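Local coordinates for protein acetylxylan esterase / glucomannan deacetylase (Cellvibrio japonicus, PDB 2WAA) that removes acetyl groups from xylan and glucomannan, helping to break down plant cell wall polysaccharides, at residues F238-I242 with D279-L284; S105-H109 with C183-R187. One frame throughout, in Å; residues are numbered along the deposited sequence.

Contact 1 of 2, residues F238-I242 with D279-L284; sequences FSPGI and DKKAAL
The carbonyl oxygen of F238 is approached by two donors: K280 NZ, from helix 278-295, lies 3.0 Å from F238 O in a weak hydrogen bond, and G241 N, three residues further on, gives a second weak bond to the same oxygen. The lysine gets there by an extended chain; its CG stands anti to its own carbonyl carbon (chi1 -75°), and the methylenes beyond run back past the phenyl group of F238 in the opposite sense. On the way K280 CG meets I242 CG1 at 4.0 Å. The phenyl ring lies against the helix along its CD2-CE2-CZ side. A283 CB sits at its edge, 3.8 Å from F238 CE2, while L284 CB comes to F238 CZ at 3.7 Å from an oblique direction. I242 reaches over with its terminal methyl, CD1 lying 3.9 Å from A283 CB, so this small alanine is touched by both apolar side chains. G241, with positive phi, is the first residue to leave helical conformation after the short helix 235-238. The whole illustrates a carbonyl near the C-terminal end of a short helix met by a lysine from another, within the SGNH (GDSL-like) domain, a five-stranded parallel sheet flanked by helices.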
ATOM      1  N   PHE A 238      16.126  -1.962  13.558  1.00 12.53           N
ATOM      2  CA  PHE A 238      17.070  -2.996  14.074  1.00 13.00           C
ATOM      3  C   PHE A 238      18.271  -3.249  13.163  1.00 14.90           C
ATOM      4  O   PHE A 238      19.183  -4.018  13.516  1.00 14.49           O
ATOM      5  CB  PHE A 238      16.308  -4.327  14.349  1.00 13.03           C
ATOM      6  CG  PHE A 238      15.448  -4.252  15.575  1.00 12.41           C
ATOM      7  CD1 PHE A 238      14.389  -3.354  15.620  1.00 14.38           C
ATOM      8  CD2 PHE A 238      15.720  -5.002  16.702  1.00 12.19           C
ATOM      9  CE1 PHE A 238      13.592  -3.236  16.755  1.00 11.43           C
ATOM     10  CE2 PHE A 238      14.948  -4.904  17.842  1.00 11.38           C
ATOM     11  CZ  PHE A 238      13.876  -4.015  17.896  1.00 13.63           C
ATOM     12  N   SER A 239      18.293  -2.599  12.004  1.00 15.63           N
ATOM     13  CA  SER A 239      19.393  -2.818  11.057  0.50 16.89           C
ATOM     14  C   SER A 239      20.744  -2.396  11.604  1.00 18.14           C
ATOM     15  O   SER A 239      21.719  -3.140  11.477  1.00 18.22           O
ATOM     16  CB  SER A 239      19.110  -2.138   9.724  0.50 16.97           C
ATOM     17  OG  SER A 239      18.001  -2.772   9.157  0.50 15.10           O
ATOM     18  N   PRO A 240      20.815  -1.215  12.231  1.00 18.70           N
ATOM     19  CA  PRO A 240      22.115  -0.871  12.806  1.00 20.37           C
ATOM     20  C   PRO A 240      22.484  -1.706  14.034  1.00 21.69           C
ATOM     21  O   PRO A 240      23.673  -1.844  14.308  1.00 24.34           O
ATOM     22  CB  PRO A 240      21.941   0.598  13.245  1.00 19.55           C
ATOM     23  CG  PRO A 240      20.705   1.107  12.471  1.00 19.93           C
ATOM     24  CD  PRO A 240      19.835  -0.105  12.362  1.00 19.00           C
ATOM     25  N   GLY A 241      21.494  -2.239  14.760  1.00 19.69           N
ATOM     26  CA  GLY A 241      21.693  -2.929  16.029  1.00 18.66           C
ATOM     27  C   GLY A 241      20.337  -2.873  16.736  1.00 17.43           C
ATOM     28  O   GLY A 241      19.399  -2.227  16.251  1.00 16.96           O
ATOM     29  N   ILE A 242      20.195  -3.534  17.870  1.00 17.02           N
ATOM     30  CA  ILE A 242      18.936  -3.445  18.603  1.00 16.19           C
ATOM     31  C   ILE A 242      18.837  -2.080  19.237  1.00 16.43           C
ATOM     32  O   ILE A 242      19.747  -1.706  19.987  1.00 16.04           O
ATOM     33  CB  ILE A 242      18.900  -4.528  19.696  1.00 16.54           C
ATOM     34  CG1 ILE A 242      18.847  -5.911  19.039  1.00 16.60           C
ATOM     35  CG2 ILE A 242      17.759  -4.288  20.679  1.00 17.08           C
ATOM     36  CD1 ILE A 242      19.057  -7.102  20.040  1.00 18.94           C
ATOM     37  N   ASP A 279      18.119 -12.880  17.474  1.00 11.38           N
ATOM     38  CA  ASP A 279      18.062 -12.002  18.629  1.00 11.03           C
ATOM     39  C   ASP A 279      17.288 -10.751  18.297  1.00 10.77           C
ATOM     40  O   ASP A 279      16.581 -10.223  19.150  1.00 11.34           O
ATOM     41  CB  ASP A 279      19.461 -11.544  19.128  1.00 11.08           C
ATOM     42  CG  ASP A 279      20.315 -12.701  19.700  1.00 14.51           C
ATOM     43  OD1 ASP A 279      19.762 -13.778  20.042  1.00 13.54           O
ATOM     44  OD2 ASP A 279      21.555 -12.503  19.802  1.00 15.55           O
ATOM     45  N   LYS A 280      17.464 -10.247  17.087  1.00 10.00           N
ATOM     46  CA  LYS A 280      16.766  -9.009  16.746  1.00 10.35           C
ATOM     47  C   LYS A 280      15.247  -9.209  16.703  1.00  9.53           C
ATOM     48  O   LYS A 280      14.481  -8.378  17.212  1.00 10.59           O
ATOM     49  CB  LYS A 280      17.272  -8.504  15.422  1.00 10.14           C
ATOM     50  CG  LYS A 280      18.659  -7.902  15.623  1.00  9.54           C
ATOM     51  CD  LYS A 280      19.207  -7.475  14.244  1.00 12.28           C
ATOM     52  CE  LYS A 280      20.495  -6.633  14.442  1.00 16.64           C
ATOM     53  NZ  LYS A 280      21.083  -6.276  13.103  1.00 14.73           N
ATOM     54  N   LYS A 281      14.819 -10.297  16.086  1.00  9.90           N
ATOM     55  CA  LYS A 281      13.409 -10.656  16.097  1.00  9.37           C
ATOM     56  C   LYS A 281      12.898 -10.788  17.537  1.00 10.93           C
ATOM     57  O   LYS A 281      11.863 -10.237  17.901  1.00  9.09           O
ATOM     58  CB  LYS A 281      13.210 -11.964  15.335  1.00  9.25           C
ATOM     59  CG  LYS A 281      11.745 -12.440  15.258  1.00 12.48           C
ATOM     60  CD  LYS A 281      11.756 -13.786  14.464  1.00  9.30           C
ATOM     61  CE  LYS A 281      10.373 -14.445  14.489  1.00 15.75           C
ATOM     62  NZ  LYS A 281       9.436 -13.802  13.593  1.00 13.03           N
ATOM     63  N   ALA A 282      13.602 -11.563  18.365  1.00 10.25           N
ATOM     64  CA  ALA A 282      13.108 -11.788  19.725  1.00 11.17           C
ATOM     65  C   ALA A 282      12.998 -10.460  20.489  1.00 11.61           C
ATOM     66  O   ALA A 282      12.097 -10.292  21.289  1.00 12.54           O
ATOM     67  CB  ALA A 282      14.047 -12.802  20.474  1.00 11.68           C
ATOM     68  N   ALA A 283      13.922  -9.537  20.233  1.00 11.86           N
ATOM     69  CA  ALA A 283      13.913  -8.253  20.917  1.00 11.55           C
ATOM     70  C   ALA A 283      12.696  -7.454  20.488  1.00 11.67           C
ATOM     71  O   ALA A 283      12.005  -6.870  21.328  1.00 11.63           O
ATOM     72  CB  ALA A 283      15.199  -7.460  20.629  1.00 12.71           C
ATOM     73  N   LEU A 284      12.426  -7.419  19.180  1.00  9.60           N
ATOM     74  CA  LEU A 284      11.222  -6.680  18.746  1.00  9.88           C
ATOM     75  C   LEU A 284       9.922  -7.296  19.267  1.00  9.99           C
ATOM     76  O   LEU A 284       8.983  -6.581  19.656  1.00  9.31           O
ATOM     77  CB  LEU A 284      11.175  -6.499  17.213  1.00 10.50           C
ATOM     78  CG  LEU A 284       9.991  -5.667  16.669  1.00  6.81           C
ATOM     79  CD1 LEU A 284       9.854  -4.358  17.470  1.00 11.38           C
ATOM     80  CD2 LEU A 284      10.177  -5.356  15.166  1.00 11.04           C
TER

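Contact 2 of 2, residues S105-H109 with C183-R187; sequences SENWH and CWGGR. With ACT (acetate ion), chain B; ACT (acetate ion), chain C.
N107 lies over one face of the W184 indole, and the two side chains cross at about a right angle. The methylene makes the contact: N107 CB is 3.6 Å from the centroid of the six-membered ring and 23° off its normal, a CH-pi interaction, with the amide plane nearly parallel to the indole, 6° away. N107 OD1 is bonded to Q111 and to G211, while N107 ND2 gives a hydrogen to a water that also accepts from N107 N; the water oxygen lies 2.7 Å from C183 O, to which it donates. R187 NH1, held by D212, stands over the rim of the opposite face of the indole. W108 meets the same tryptophan more loosely, its CB 4.2 Å from W184 NE1.

E106 reaches the turn beside this indole. With CG placed between the backbone N and carbonyl carbon and the chain extended beyond, OE1 receives G185 N at 2.8 Å on its syn lone pair, almost straight at 171°. OE2 is taken by W161 NE1, so both carboxylate oxygens have a donor.

The type II turn from W184 to R187 then turns its next amide roughly at right angles to the first: G186 N makes a nearly straight bond of 2.7 Å to OXT of the chain C acetate. This ion, probably from the crystallisation liquor, sits where an oxyanion hole would hold a carbonyl oxygen, consistent with the inferred transition-state role of G186. The chemistry implies that a carboxylate from the N-terminal domain holds the amide just before the one that meets the anion, and so probably helps to position the oxyanion-hole turn.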
ATOM      1  N   SER A 105       4.513   1.047  -7.706  1.00  7.58           N
ATOM      2  CA  SER A 105       5.627   1.782  -7.098  1.00  7.38           C
ATOM      3  C   SER A 105       5.340   2.323  -5.714  1.00  7.89           C
ATOM      4  O   SER A 105       4.194   2.346  -5.287  1.00  7.22           O
ATOM      5  CB  SER A 105       6.099   2.883  -8.049  1.00  7.67           C
ATOM      6  OG  SER A 105       6.847   2.250  -9.080  1.00  9.55           O
ATOM      7  N   GLU A 106       6.386   2.756  -4.998  1.00  7.14           N
ATOM      8  CA  GLU A 106       6.176   3.494  -3.739  1.00  6.83           C
ATOM      9  C   GLU A 106       6.755   4.907  -3.870  1.00  7.94           C
ATOM     10  O   GLU A 106       7.350   5.254  -4.873  1.00  8.08           O
ATOM     11  CB  GLU A 106       6.832   2.783  -2.541  1.00  7.21           C
ATOM     12  CG  GLU A 106       8.342   2.583  -2.704  1.00  8.37           C
ATOM     13  CD  GLU A 106       8.980   1.987  -1.449  1.00  8.04           C
ATOM     14  OE1 GLU A 106       9.193   2.762  -0.501  1.00 10.22           O
ATOM     15  OE2 GLU A 106       9.245   0.739  -1.416  1.00 10.07           O
ATOM     16  N   ASN A 107       6.575   5.717  -2.844  1.00  7.86           N
ATOM     17  CA  ASN A 107       6.917   7.151  -2.925  1.00  7.68           C
ATOM     18  C   ASN A 107       8.309   7.526  -3.412  1.00  8.44           C
ATOM     19  O   ASN A 107       8.439   8.480  -4.196  1.00  8.22           O
ATOM     20  CB  ASN A 107       6.693   7.791  -1.568  1.00  8.27           C
ATOM     21  CG  ASN A 107       5.217   8.150  -1.327  1.00  7.30           C
ATOM     22  OD1 ASN A 107       4.761   9.141  -1.858  1.00 10.32           O
ATOM     23  ND2 ASN A 107       4.499   7.379  -0.467  1.00  9.40           N
ATOM     24  N   TRP A 108       9.360   6.820  -2.971  1.00  8.01           N
ATOM     25  CA  TRP A 108      10.678   7.239  -3.407  1.00  8.51           C
ATOM     26  C   TRP A 108      10.870   7.027  -4.904  1.00  9.07           C
ATOM     27  O   TRP A 108      11.725   7.697  -5.511  1.00  7.94           O
ATOM     28  CB  TRP A 108      11.835   6.652  -2.557  1.00  9.08           C
ATOM     29  CG  TRP A 108      12.153   5.169  -2.721  1.00  7.21           C
ATOM     30  CD1 TRP A 108      11.810   4.169  -1.844  1.00  9.26           C
ATOM     31  CD2 TRP A 108      12.914   4.546  -3.751  1.00  9.00           C
ATOM     32  NE1 TRP A 108      12.295   2.962  -2.287  1.00  9.80           N
ATOM     33  CE2 TRP A 108      12.990   3.167  -3.445  1.00  9.44           C
ATOM     34  CE3 TRP A 108      13.567   5.017  -4.891  1.00 10.08           C
ATOM     35  CZ2 TRP A 108      13.668   2.245  -4.256  1.00 10.47           C
ATOM     36  CZ3 TRP A 108      14.246   4.090  -5.716  1.00 12.14           C
ATOM     37  CH2 TRP A 108      14.264   2.712  -5.387  1.00 11.79           C
ATOM     38  N   HIS A 109      10.109   6.115  -5.512  1.00  7.76           N
ATOM     39  CA  HIS A 109      10.179   5.965  -6.961  1.00  9.04           C
ATOM     40  C   HIS A 109       9.660   7.222  -7.639  1.00  8.44           C
ATOM     41  O   HIS A 109      10.158   7.619  -8.675  1.00  9.58           O
ATOM     42  CB  HIS A 109       9.282   4.822  -7.442  1.00  6.68           C
ATOM     43  CG  HIS A 109       9.645   3.480  -6.884  1.00  7.23           C
ATOM     44  ND1 HIS A 109       9.016   2.325  -7.302  1.00  7.57           N
ATOM     45  CD2 HIS A 109      10.567   3.098  -5.955  1.00 10.61           C
ATOM     46  CE1 HIS A 109       9.528   1.285  -6.652  1.00  7.42           C
ATOM     47  NE2 HIS A 109      10.473   1.727  -5.836  1.00  8.67           N
ATOM     48  N   CYS A 183       3.523   2.883   3.874  1.00  7.21           N
ATOM     49  CA  CYS A 183       4.797   2.208   4.125  1.00  7.21           C
ATOM     50  C   CYS A 183       5.857   2.975   3.344  1.00  7.80           C
ATOM     51  O   CYS A 183       5.547   3.667   2.358  1.00  6.53           O
ATOM     52  CB  CYS A 183       4.729   0.748   3.691  1.00  7.41           C
ATOM     53  SG  CYS A 183       4.011   0.577   1.996  1.00 13.17           S
ATOM     54  N   TRP A 184       7.108   2.841   3.765  1.00  6.98           N
ATOM     55  CA  TRP A 184       8.208   3.523   3.072  1.00  7.80           C
ATOM     56  C   TRP A 184       9.455   2.673   3.232  1.00  7.90           C
ATOM     57  O   TRP A 184       9.907   2.418   4.376  1.00  9.06           O
ATOM     58  CB  TRP A 184       8.427   4.914   3.693  1.00  9.02           C
ATOM     59  CG  TRP A 184       9.157   5.867   2.772  1.00  9.39           C
ATOM     60  CD1 TRP A 184      10.421   5.730   2.310  1.00  8.82           C
ATOM     61  CD2 TRP A 184       8.664   7.099   2.248  1.00  8.54           C
ATOM     62  NE1 TRP A 184      10.769   6.797   1.515  1.00 10.09           N
ATOM     63  CE2 TRP A 184       9.685   7.646   1.449  1.00  8.74           C
ATOM     64  CE3 TRP A 184       7.443   7.774   2.346  1.00  9.38           C
ATOM     65  CZ2 TRP A 184       9.539   8.854   0.778  1.00 11.95           C
ATOM     66  CZ3 TRP A 184       7.289   8.974   1.658  1.00 11.47           C
ATOM     67  CH2 TRP A 184       8.337   9.500   0.882  1.00 10.56           C
ATOM     68  N   GLY A 185      10.033   2.234   2.125  1.00  8.03           N
ATOM     69  CA  GLY A 185      11.249   1.423   2.234  1.00  8.17           C
ATOM     70  C   GLY A 185      12.385   2.094   2.999  1.00  8.50           C
ATOM     71  O   GLY A 185      12.656   3.298   2.840  1.00  7.14           O
ATOM     72  N   GLY A 186      13.098   1.290   3.782  1.00  7.90           N
ATOM     73  CA  GLY A 186      14.265   1.775   4.516  1.00  7.92           C
ATOM     74  C   GLY A 186      13.950   2.533   5.798  1.00  8.33           C
ATOM     75  O   GLY A 186      14.865   2.786   6.579  1.00  7.52           O
ATOM     76  N   ARG A 187      12.663   2.841   6.046  1.00  7.58           N
ATOM     77  CA  ARG A 187      12.233   3.636   7.191  1.00  7.40           C
ATOM     78  C   ARG A 187      11.826   2.795   8.405  1.00  7.74           C
ATOM     79  O   ARG A 187      11.462   1.640   8.248  1.00  7.26           O
ATOM     80  CB  ARG A 187      11.103   4.576   6.788  1.00  6.69           C
ATOM     81  CG  ARG A 187      11.497   5.482   5.630  1.00  7.28           C
ATOM     82  CD  ARG A 187      12.518   6.617   6.037  1.00  7.69           C
ATOM     83  NE  ARG A 187      12.907   7.337   4.806  1.00  8.43           N
ATOM     84  CZ  ARG A 187      12.236   8.391   4.319  1.00  9.68           C
ATOM     85  NH1 ARG A 187      11.156   8.867   4.965  1.00  8.49           N
ATOM     86  NH2 ARG A 187      12.634   8.964   3.184  1.00 10.29           N
TER
HETATM   87  C   ACT B1342      15.821   6.263   3.458  1.00 40.68           C
HETATM   88  O   ACT B1342      15.728   7.498   3.193  1.00 40.48           O
HETATM   89  OXT ACT B1342      16.876   5.896   4.038  1.00 40.96           O
HETATM   90  CH3 ACT B1342      14.743   5.283   3.102  1.00 39.28           C
HETATM   91  C   ACT C1343      13.165  -2.356   4.204  1.00 15.00           C
HETATM   92  O   ACT C1343      14.114  -2.359   3.344  1.00 15.14           O
HETATM   93  OXT ACT C1343      12.459  -1.321   4.224  1.00 13.71           O
HETATM   94  CH3 ACT C1343      12.879  -3.500   5.139  1.00 15.63           C
HETATM   95  O   HOH W   1       6.081   4.985   0.103  1.00  6.97           O

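How the contacts relate
Contact 1 and contact 2 lie in series along the chain, their centres 21 Å apart and their nearest atoms about 7 Å apart. The inferred oxyanion hole draws on both regions: G186 lies within contact 2, and N236 just before 238-242, its side chain about 4 Å from that of S239. N236 bonds to R187 O, tying the turn of contact 2 to the region leading into contact 1, and acetate is hydrogen-bonded to N236 ND2, the backbone N of S141 and H316 NE2, the last two residues having inferred catalytic roles. Contact 2 thus bears on the catalytic centre directly and brings in the N-terminal domain, whereas contact 1 seats the chain following N236 against a peripheral helix.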